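Local coordinates for protein N-acetylglucosamine-6-phosphate deacetylase (Thermotoga maritima, PDB 1O12) that probably removes the acetyl group from N-acetylglucosamine 6-phosphate, as a metal-dependent hydrolase of the NagA family, at residues I39-K44 with I345-R350; A68-C73 with K103-K108; L245-V250 with F314-G319. All coordinates share one frame; numbering follows the deposited sequence.

Contact 1: residues I39-K44 with I345-R350; sequences IVKVEK and IAEGTR
Ile39 is the tight point of this contact. Both of its backbone polar atoms are paired with the loop 345-350. Ile39 N donates to Thr349 O at 2.8 Å, and Ile39 O accepts from Gly348 N at 2.9 Å. Both bonds are nearly straight. The buried side chain of Ile39 lies alongside Thr349, pointing the same way. Ile39 CG2 is anti to the backbone N and packs on Ala346 O at 3.7 Å, while Ile39 CD1 reaches Thr349 OG1 at 3.6 Å. That hydroxyl donates to Ala346 O in the carbonyl plane, on a lone pair. Thr349 N bonds to the same oxygen, so two donors grip it and close a type II turn from Ala346 to Thr349. Ile39 also packs against Val32 of strand 26-35.

The looser, solvent side is the exposed Glu347, which holds the strand through one carboxylate bond and carbon contacts. Its chain runs extended beyond CG beside Lys41, with Glu347 CG 3.3 Å from Val40 O. Glu347 OE2 accepts from Val42 N at 2.9 Å and 169°, through the anti lone pair. Val42 CG2 rests on Ala346 CA at 3.8 Å. Lys41 NZ is salt-bridged to Glu33, which Val40 and Lys41 both face in a classic beta bulge. The whole is a beta turn docked on a bulged strand, in the small beta domain that accompanies the barrel in NagA-type amidohydrolases.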
loop_
_atom_site.group_PDB
_atom_site.type_symbol
_atom_site.label_atom_id
_atom_site.label_comp_id
_atom_site.label_asym_id
_atom_site.label_seq_id
_atom_site.Cartn_x
_atom_site.Cartn_y
_atom_site.Cartn_z
ATOM N N ILE A 39 -5.690 -0.057 -38.673
ATOM C CA ILE A 39 -4.701 -1.128 -38.694
ATOM C C ILE A 39 -5.424 -2.347 -39.262
ATOM O O ILE A 39 -6.405 -2.817 -38.685
ATOM C CB ILE A 39 -4.217 -1.433 -37.273
ATOM C CG1 ILE A 39 -3.485 -0.214 -36.718
ATOM C CG2 ILE A 39 -3.345 -2.659 -37.269
ATOM C CD1 ILE A 39 -3.293 -0.261 -35.217
ATOM N N VAL A 40 -4.955 -2.840 -40.404
ATOM C CA VAL A 40 -5.578 -3.995 -41.039
ATOM C C VAL A 40 -4.745 -5.257 -40.957
ATOM O O VAL A 40 -5.220 -6.334 -41.289
ATOM C CB VAL A 40 -5.881 -3.747 -42.542
ATOM C CG1 VAL A 40 -7.062 -2.824 -42.688
ATOM C CG2 VAL A 40 -4.633 -3.160 -43.245
ATOM N N LYS A 41 -3.501 -5.151 -40.527
ATOM C CA LYS A 41 -2.689 -6.356 -40.443
ATOM C C LYS A 41 -1.516 -6.204 -39.483
ATOM O O LYS A 41 -0.736 -5.246 -39.562
ATOM C CB LYS A 41 -2.175 -6.746 -41.842
ATOM C CG LYS A 41 -1.912 -8.230 -42.025
ATOM C CD LYS A 41 -0.524 -8.507 -42.609
ATOM C CE LYS A 41 -0.344 -7.868 -43.985
ATOM N NZ LYS A 41 1.083 -7.875 -44.465
ATOM N N VAL A 42 -1.412 -7.153 -38.563
ATOM C CA VAL A 42 -0.325 -7.171 -37.595
ATOM C C VAL A 42 0.368 -8.515 -37.804
ATOM O O VAL A 42 -0.164 -9.557 -37.400
ATOM C CB VAL A 42 -0.866 -7.090 -36.154
ATOM C CG1 VAL A 42 0.271 -6.999 -35.177
ATOM C CG2 VAL A 42 -1.757 -5.896 -36.006
ATOM N N GLU A 43 1.534 -8.508 -38.447
ATOM C CA GLU A 43 2.241 -9.763 -38.699
ATOM C C GLU A 43 3.506 -10.003 -37.878
ATOM O O GLU A 43 4.512 -9.309 -38.041
ATOM C CB GLU A 43 2.599 -9.887 -40.172
ATOM C CG GLU A 43 3.320 -11.184 -40.485
ATOM C CD GLU A 43 3.708 -11.299 -41.952
ATOM O OE1 GLU A 43 2.812 -11.099 -42.817
ATOM O OE2 GLU A 43 4.901 -11.592 -42.231
ATOM N N LYS A 44 3.444 -11.013 -37.014
ATOM C CA LYS A 44 4.562 -11.397 -36.162
ATOM C C LYS A 44 5.601 -12.017 -37.084
ATOM O O LYS A 44 5.339 -13.016 -37.724
ATOM C CB LYS A 44 4.084 -12.419 -35.124
ATOM C CG LYS A 44 5.170 -12.962 -34.201
ATOM C CD LYS A 44 4.687 -14.185 -33.386
ATOM C CE LYS A 44 5.850 -14.906 -32.654
ATOM N NZ LYS A 44 5.398 -16.106 -31.873
ATOM N N ILE A 345 -2.585 -2.186 -30.932
ATOM C CA ILE A 345 -1.927 -2.406 -32.202
ATOM C C ILE A 345 -2.421 -3.796 -32.527
ATOM O O ILE A 345 -1.707 -4.779 -32.346
ATOM C CB ILE A 345 -0.391 -2.466 -32.155
ATOM C CG1 ILE A 345 0.195 -1.118 -31.717
ATOM C CG2 ILE A 345 0.125 -2.808 -33.574
ATOM C CD1 ILE A 345 1.732 -1.045 -31.844
ATOM N N ALA A 346 -3.668 -3.853 -32.972
ATOM C CA ALA A 346 -4.330 -5.095 -33.337
ATOM C C ALA A 346 -5.241 -4.843 -34.550
ATOM O O ALA A 346 -5.778 -3.756 -34.741
ATOM C CB ALA A 346 -5.161 -5.612 -32.141
ATOM N N GLU A 347 -5.424 -5.863 -35.364
ATOM C CA GLU A 347 -6.277 -5.736 -36.527
ATOM C C GLU A 347 -7.690 -5.269 -36.187
ATOM O O GLU A 347 -8.334 -5.797 -35.283
ATOM C CB GLU A 347 -6.304 -7.061 -37.270
ATOM C CG GLU A 347 -5.056 -7.232 -38.099
ATOM C CD GLU A 347 -4.830 -8.647 -38.575
ATOM O OE1 GLU A 347 -5.848 -9.341 -38.834
ATOM O OE2 GLU A 347 -3.635 -9.045 -38.701
ATOM N N GLY A 348 -8.142 -4.245 -36.905
ATOM C CA GLY A 348 -9.475 -3.712 -36.703
ATOM C C GLY A 348 -9.550 -2.413 -35.933
ATOM O O GLY A 348 -10.604 -1.778 -35.881
ATOM N N THR A 349 -8.439 -1.993 -35.343
ATOM C CA THR A 349 -8.446 -0.768 -34.552
ATOM C C THR A 349 -7.854 0.463 -35.264
ATOM O O THR A 349 -7.258 0.358 -36.341
ATOM C CB THR A 349 -7.702 -1.006 -33.235
ATOM O OG1 THR A 349 -6.307 -1.197 -33.509
ATOM C CG2 THR A 349 -8.243 -2.254 -32.536
ATOM N N ARG A 350 -8.025 1.631 -34.648
ATOM C CA ARG A 350 -7.515 2.873 -35.204
ATOM C C ARG A 350 -5.988 2.965 -35.199
ATOM O O ARG A 350 -5.324 2.618 -34.214
ATOM C CB ARG A 350 -8.085 4.074 -34.439
ATOM C CG ARG A 350 -9.602 4.072 -34.334
ATOM C CD ARG A 350 -10.286 4.386 -35.654
ATOM N NE ARG A 350 -10.563 5.817 -35.824
ATOM C CZ ARG A 350 -11.402 6.547 -35.072
ATOM N NH1 ARG A 350 -12.086 6.001 -34.058
ATOM N NH2 ARG A 350 -11.563 7.845 -35.347
#

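Contact 2: residues A68-C73 with K103-K108; sequences ADTMNC and KEILRK
Lys108 NZ forms a salt bridge with Glu104 OE1 at 3.2 Å, one turn apart on helix 99-115. The bridge lies beside Cys73, which both side chains approach. The carbon chain of the lysine does the touching. Lys108 CD meets Cys73 SG at 3.6 Å. Glu104 OE1 is farther from Cys73 SG, at 4.4 Å. Phe75 of the preceding helix 75-83 lies against Lys108 too.

Cys73 SG is anti to the carbonyl carbon (chi1 -53°), with the CB directed at the helix. From there Cys73 SG also reaches Ile105 CG1 at 3.9 Å. Cys73 itself has left-handed helical backbone angles, and its N makes a weak bond back to Thr70 O.

The segments belong to the barrel of the amidohydrolase family. Helix 99-115 connects the parallel strands 87-93 and 121-127, as an outer helix of a TIM barrel does. Residues 70-73 are a loop lying against it.

Ile105 is the buried side of the contact. Ile105 CD1 meets the selenium of Met71, a selenomethionine, at 3.8 Å. The Met71 chain is bent at chi2 and chi3, which brings the selenium over although its CB points away from the helix. Ile105 CG2 touches Thr70 CG2 at 4.2 Å, the two side chains crossing at about a right angle. Thr70 OG1 is turned to another partner and is hydrogen-bonded to His63 O. Met71 is further flanked by Val95 and Thr97, in the loop that follows strand 87-93.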
loop_
_atom_site.group_PDB
_atom_site.type_symbol
_atom_site.label_atom_id
_atom_site.label_comp_id
_atom_site.label_asym_id
_atom_site.label_seq_id
_atom_site.Cartn_x
_atom_site.Cartn_y
_atom_site.Cartn_z
ATOM N N ALA A 68 1.052 27.390 -24.403
ATOM C CA ALA A 68 -0.392 27.231 -24.647
ATOM C C ALA A 68 -1.154 26.769 -23.409
ATOM O O ALA A 68 -0.689 25.890 -22.693
ATOM C CB ALA A 68 -0.604 26.245 -25.774
ATOM N N ASP A 69 -2.315 27.358 -23.149
ATOM C CA ASP A 69 -3.120 26.973 -21.992
ATOM C C ASP A 69 -4.505 26.592 -22.465
ATOM O O ASP A 69 -4.939 26.962 -23.554
ATOM C CB ASP A 69 -3.360 28.118 -21.002
ATOM C CG ASP A 69 -2.213 29.081 -20.902
ATOM O OD1 ASP A 69 -1.580 29.116 -19.811
ATOM O OD2 ASP A 69 -1.957 29.818 -21.896
ATOM N N THR A 70 -5.213 25.897 -21.589
ATOM C CA THR A 70 -6.567 25.483 -21.845
ATOM C C THR A 70 -7.472 26.679 -21.485
ATOM O O THR A 70 -8.576 26.830 -22.026
ATOM C CB THR A 70 -6.886 24.231 -20.985
ATOM O OG1 THR A 70 -6.122 23.129 -21.486
ATOM C CG2 THR A 70 -8.372 23.882 -21.004
HETATM N N MSE A 71 -6.995 27.541 -20.589
HETATM C CA MSE A 71 -7.785 28.701 -20.197
HETATM C C MSE A 71 -7.961 29.690 -21.360
HETATM O O MSE A 71 -8.970 30.395 -21.437
HETATM C CB MSE A 71 -7.170 29.399 -18.970
HETATM C CG MSE A 71 -7.247 28.582 -17.663
HETATM SE SE MSE A 71 -8.943 27.570 -17.301
HETATM C CE MSE A 71 -9.911 28.876 -16.210
ATOM N N ASN A 72 -6.994 29.726 -22.274
ATOM C CA ASN A 72 -7.065 30.610 -23.437
ATOM C C ASN A 72 -7.468 29.829 -24.693
ATOM O O ASN A 72 -7.544 30.376 -25.785
ATOM C CB ASN A 72 -5.720 31.331 -23.619
ATOM C CG ASN A 72 -5.380 32.257 -22.416
ATOM O OD1 ASN A 72 -6.042 33.292 -22.196
ATOM N ND2 ASN A 72 -4.367 31.875 -21.631
ATOM N N CYS A 73 -7.721 28.536 -24.507
ATOM C CA CYS A 73 -8.167 27.631 -25.549
ATOM C C CYS A 73 -7.240 27.503 -26.717
ATOM O O CYS A 73 -7.678 27.505 -27.865
ATOM C CB CYS A 73 -9.537 28.045 -26.048
ATOM S SG CYS A 73 -10.771 28.235 -24.734
ATOM N N LYS A 103 -18.270 27.472 -19.705
ATOM C CA LYS A 103 -19.119 27.427 -20.900
ATOM C C LYS A 103 -18.340 27.844 -22.130
ATOM O O LYS A 103 -18.510 27.249 -23.191
ATOM C CB LYS A 103 -20.342 28.339 -20.766
ATOM C CG LYS A 103 -21.315 27.982 -19.629
ATOM C CD LYS A 103 -22.777 28.194 -20.078
ATOM C CE LYS A 103 -23.020 29.605 -20.654
ATOM N NZ LYS A 103 -24.217 29.732 -21.568
ATOM N N GLU A 104 -17.482 28.853 -21.981
ATOM C CA GLU A 104 -16.674 29.343 -23.092
ATOM C C GLU A 104 -15.595 28.337 -23.501
ATOM O O GLU A 104 -15.297 28.181 -24.689
ATOM C CB GLU A 104 -16.008 30.680 -22.738
ATOM C CG GLU A 104 -15.180 31.307 -23.887
ATOM C CD GLU A 104 -13.751 31.695 -23.465
ATOM O OE1 GLU A 104 -12.925 32.076 -24.338
ATOM O OE2 GLU A 104 -13.445 31.619 -22.253
ATOM N N ILE A 105 -14.998 27.653 -22.532
ATOM C CA ILE A 105 -13.969 26.686 -22.875
ATOM C C ILE A 105 -14.611 25.459 -23.539
ATOM O O ILE A 105 -14.088 24.940 -24.530
ATOM C CB ILE A 105 -13.153 26.308 -21.639
ATOM C CG1 ILE A 105 -12.288 27.512 -21.256
ATOM C CG2 ILE A 105 -12.267 25.091 -21.939
ATOM C CD1 ILE A 105 -11.764 27.497 -19.874
ATOM N N LEU A 106 -15.758 25.020 -23.011
ATOM C CA LEU A 106 -16.453 23.895 -23.600
ATOM C C LEU A 106 -16.918 24.280 -25.020
ATOM O O LEU A 106 -16.856 23.472 -25.948
ATOM C CB LEU A 106 -17.645 23.500 -22.727
ATOM C CG LEU A 106 -17.269 22.819 -21.406
ATOM C CD1 LEU A 106 -18.529 22.573 -20.574
ATOM C CD2 LEU A 106 -16.535 21.473 -21.679
ATOM N N ARG A 107 -17.338 25.531 -25.192
ATOM C CA ARG A 107 -17.841 25.998 -26.475
ATOM C C ARG A 107 -16.768 26.059 -27.559
ATOM O O ARG A 107 -17.006 25.645 -28.697
ATOM C CB ARG A 107 -18.500 27.372 -26.295
ATOM C CG ARG A 107 -19.200 27.937 -27.513
ATOM C CD ARG A 107 -19.949 29.229 -27.143
ATOM N NE ARG A 107 -19.055 30.255 -26.590
ATOM C CZ ARG A 107 -19.148 30.775 -25.356
ATOM N NH1 ARG A 107 -20.109 30.381 -24.499
ATOM N NH2 ARG A 107 -18.259 31.696 -24.973
ATOM N N LYS A 108 -15.590 26.565 -27.212
ATOM C CA LYS A 108 -14.515 26.650 -28.183
ATOM C C LYS A 108 -13.894 25.290 -28.510
ATOM O O LYS A 108 -13.398 25.062 -29.628
ATOM C CB LYS A 108 -13.446 27.596 -27.686
ATOM C CG LYS A 108 -13.863 29.061 -27.663
ATOM C CD LYS A 108 -12.622 29.910 -27.337
ATOM C CE LYS A 108 -12.929 31.391 -27.208
ATOM N NZ LYS A 108 -11.663 32.193 -27.255
#

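Contact 3: residues L245-V250 with F314-G319; sequences LSREMV and FRKFTG
Phe317 has CG anti to the carbonyl carbon (chi1 -67°), which swings the ring under Arg247 CB and puts CD1 beside Val250. Arg247, with chi1 at 108° and further bends at chi2 and chi3, has only its CB over the ring. The rest of its chain runs past the CD2 side, toward Lys316 O. Arg247 CB sits over one face of the Phe317 ring, 3.9 Å from the centroid, as a CH-pi contact. The guanidinium is turned 54° from the ring plane, and Phe317 CD2 lies under one of its faces. Arg247 NH2 comes within 3.2 Å of Lys316 O. Arg247 NH1 touches the aliphatic part of Lys316, at Lys316 CD, 3.6 Å away. Lys316 NZ is 5.7 Å from Arg247 NH1; these like charges probably repel mildly.

Val250 packs deeper. Val250 CG2 meets Phe317 CD1 at 3.9 Å. Val250 CG1 meets Thr318 CG2 at 4.0 Å and also touches the Phe314 ring. Thr318 CG2 lies over one face of that ring, toward its rim. Phe314 O takes bonds from Thr318 N and OG1, from opposite faces of its plane. Thr318 OG1 also bonds to Cys320 N.

Ser246 is the N-cap of helix 247-257, through a weak bond from Met249 N to its OG. That OG also bonds to Arg220 O of the second subunit. The arrangement is helix-to-helix packing of the kind found round the outside of a TIM barrel, here next to the subunit interface.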
loop_
_atom_site.group_PDB
_atom_site.type_symbol
_atom_site.label_atom_id
_atom_site.label_comp_id
_atom_site.label_asym_id
_atom_site.label_seq_id
_atom_site.Cartn_x
_atom_site.Cartn_y
_atom_site.Cartn_z
ATOM N N LEU A 245 5.722 12.524 -6.805
ATOM C CA LEU A 245 5.929 11.247 -6.116
ATOM C C LEU A 245 7.421 10.955 -6.223
ATOM O O LEU A 245 8.058 11.282 -7.238
ATOM C CB LEU A 245 5.227 10.077 -6.782
ATOM C CG LEU A 245 3.727 9.938 -6.882
ATOM C CD1 LEU A 245 3.202 10.899 -7.919
ATOM C CD2 LEU A 245 3.428 8.483 -7.299
ATOM N N SER A 246 7.992 10.337 -5.203
ATOM C CA SER A 246 9.402 10.002 -5.303
ATOM C C SER A 246 9.466 8.686 -6.062
ATOM O O SER A 246 8.456 7.979 -6.205
ATOM C CB SER A 246 10.019 9.822 -3.916
ATOM O OG SER A 246 9.420 8.743 -3.205
ATOM N N ARG A 247 10.649 8.345 -6.545
ATOM C CA ARG A 247 10.812 7.091 -7.241
ATOM C C ARG A 247 10.339 5.926 -6.315
ATOM O O ARG A 247 9.670 5.003 -6.765
ATOM C CB ARG A 247 12.281 6.951 -7.694
ATOM C CG ARG A 247 13.127 5.917 -6.937
ATOM C CD ARG A 247 13.713 4.831 -7.864
ATOM N NE ARG A 247 14.611 5.397 -8.873
ATOM C CZ ARG A 247 15.092 4.723 -9.923
ATOM N NH1 ARG A 247 15.912 5.330 -10.794
ATOM N NH2 ARG A 247 14.749 3.445 -10.112
ATOM N N GLU A 248 10.641 5.975 -5.022
ATOM C CA GLU A 248 10.180 4.900 -4.144
ATOM C C GLU A 248 8.638 4.783 -4.108
ATOM O O GLU A 248 8.106 3.680 -4.150
ATOM C CB GLU A 248 10.715 5.091 -2.727
ATOM C CG GLU A 248 12.220 5.101 -2.655
ATOM C CD GLU A 248 12.826 6.348 -3.316
ATOM O OE1 GLU A 248 12.339 7.472 -3.032
ATOM O OE2 GLU A 248 13.801 6.200 -4.107
HETATM N N MSE A 249 7.928 5.909 -4.030
HETATM C CA MSE A 249 6.464 5.893 -4.018
HETATM C C MSE A 249 5.906 5.234 -5.276
HETATM O O MSE A 249 5.035 4.352 -5.206
HETATM C CB MSE A 249 5.904 7.307 -3.963
HETATM C CG MSE A 249 4.993 7.578 -2.780
HETATM SE SE MSE A 249 3.573 6.262 -2.410
HETATM C CE MSE A 249 2.388 7.456 -1.399
ATOM N N VAL A 250 6.391 5.712 -6.422
ATOM C CA VAL A 250 5.991 5.171 -7.702
ATOM C C VAL A 250 6.226 3.664 -7.677
ATOM O O VAL A 250 5.366 2.879 -8.096
ATOM C CB VAL A 250 6.831 5.769 -8.875
ATOM C CG1 VAL A 250 6.461 5.076 -10.176
ATOM C CG2 VAL A 250 6.588 7.261 -8.980
ATOM N N PHE A 314 8.723 6.504 -15.701
ATOM C CA PHE A 314 7.983 5.379 -15.168
ATOM C C PHE A 314 8.718 4.098 -15.413
ATOM O O PHE A 314 8.850 3.269 -14.516
ATOM C CB PHE A 314 6.603 5.269 -15.796
ATOM C CG PHE A 314 5.751 4.241 -15.138
ATOM C CD1 PHE A 314 5.753 2.921 -15.592
ATOM C CD2 PHE A 314 4.984 4.580 -14.018
ATOM C CE1 PHE A 314 4.995 1.942 -14.947
ATOM C CE2 PHE A 314 4.223 3.629 -13.359
ATOM C CZ PHE A 314 4.225 2.301 -13.825
ATOM N N ARG A 315 9.192 3.938 -16.642
ATOM C CA ARG A 315 9.928 2.752 -17.011
ATOM C C ARG A 315 11.181 2.571 -16.158
ATOM O O ARG A 315 11.519 1.458 -15.775
ATOM C CB ARG A 315 10.340 2.816 -18.472
ATOM C CG ARG A 315 11.073 1.563 -18.906
ATOM C CD ARG A 315 11.936 1.827 -20.101
ATOM N NE ARG A 315 12.141 0.606 -20.858
ATOM C CZ ARG A 315 12.952 0.491 -21.906
ATOM N NH1 ARG A 315 13.647 1.541 -22.322
ATOM N NH2 ARG A 315 13.061 -0.678 -22.547
ATOM N N LYS A 316 11.873 3.667 -15.859
ATOM C CA LYS A 316 13.090 3.577 -15.077
ATOM C C LYS A 316 12.806 3.331 -13.600
ATOM O O LYS A 316 13.503 2.555 -12.949
ATOM C CB LYS A 316 13.896 4.862 -15.228
ATOM C CG LYS A 316 15.195 4.900 -14.430
ATOM C CD LYS A 316 15.658 6.345 -14.281
ATOM C CE LYS A 316 15.477 7.132 -15.608
ATOM N NZ LYS A 316 14.650 8.400 -15.480
ATOM N N PHE A 317 11.789 4.003 -13.072
ATOM C CA PHE A 317 11.449 3.850 -11.673
ATOM C C PHE A 317 11.035 2.426 -11.330
ATOM O O PHE A 317 11.442 1.887 -10.298
ATOM C CB PHE A 317 10.313 4.811 -11.294
ATOM C CG PHE A 317 10.696 6.271 -11.340
ATOM C CD1 PHE A 317 9.719 7.251 -11.291
ATOM C CD2 PHE A 317 12.041 6.665 -11.401
ATOM C CE1 PHE A 317 10.064 8.621 -11.296
ATOM C CE2 PHE A 317 12.405 8.012 -11.410
ATOM C CZ PHE A 317 11.412 9.000 -11.355
ATOM N N THR A 318 10.266 1.803 -12.219
ATOM C CA THR A 318 9.737 0.479 -11.962
ATOM C C THR A 318 10.438 -0.701 -12.606
ATOM O O THR A 318 10.373 -1.811 -12.094
ATOM C CB THR A 318 8.241 0.388 -12.385
ATOM O OG1 THR A 318 8.145 0.302 -13.817
ATOM C CG2 THR A 318 7.466 1.607 -11.897
ATOM N N GLY A 319 11.089 -0.483 -13.737
ATOM C CA GLY A 319 11.724 -1.595 -14.407
ATOM C C GLY A 319 10.668 -2.451 -15.086
ATOM O O GLY A 319 10.920 -3.620 -15.385
#

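How the contacts relate
The three contacts are far apart and none touches another. Contacts 2 and 3 lie on opposite sides of the chain's centre, their centres 33 Å apart, and follow one another in sequence. Both are nested within the long loop that contact 1 closes. Contact 1 lies out at the surface, its centre 35 Å from that of contact 2 and 31 Å from that of contact 3, and away from the known sites. In contact 2, the side chain of Met71 is about 12 Å from the iron, too far to bind it, and about 9 Å from that of its ligand Glu127. In contact 3, the side chain of Val250 is about 8 Å from that of His244, predicted to bind substrate.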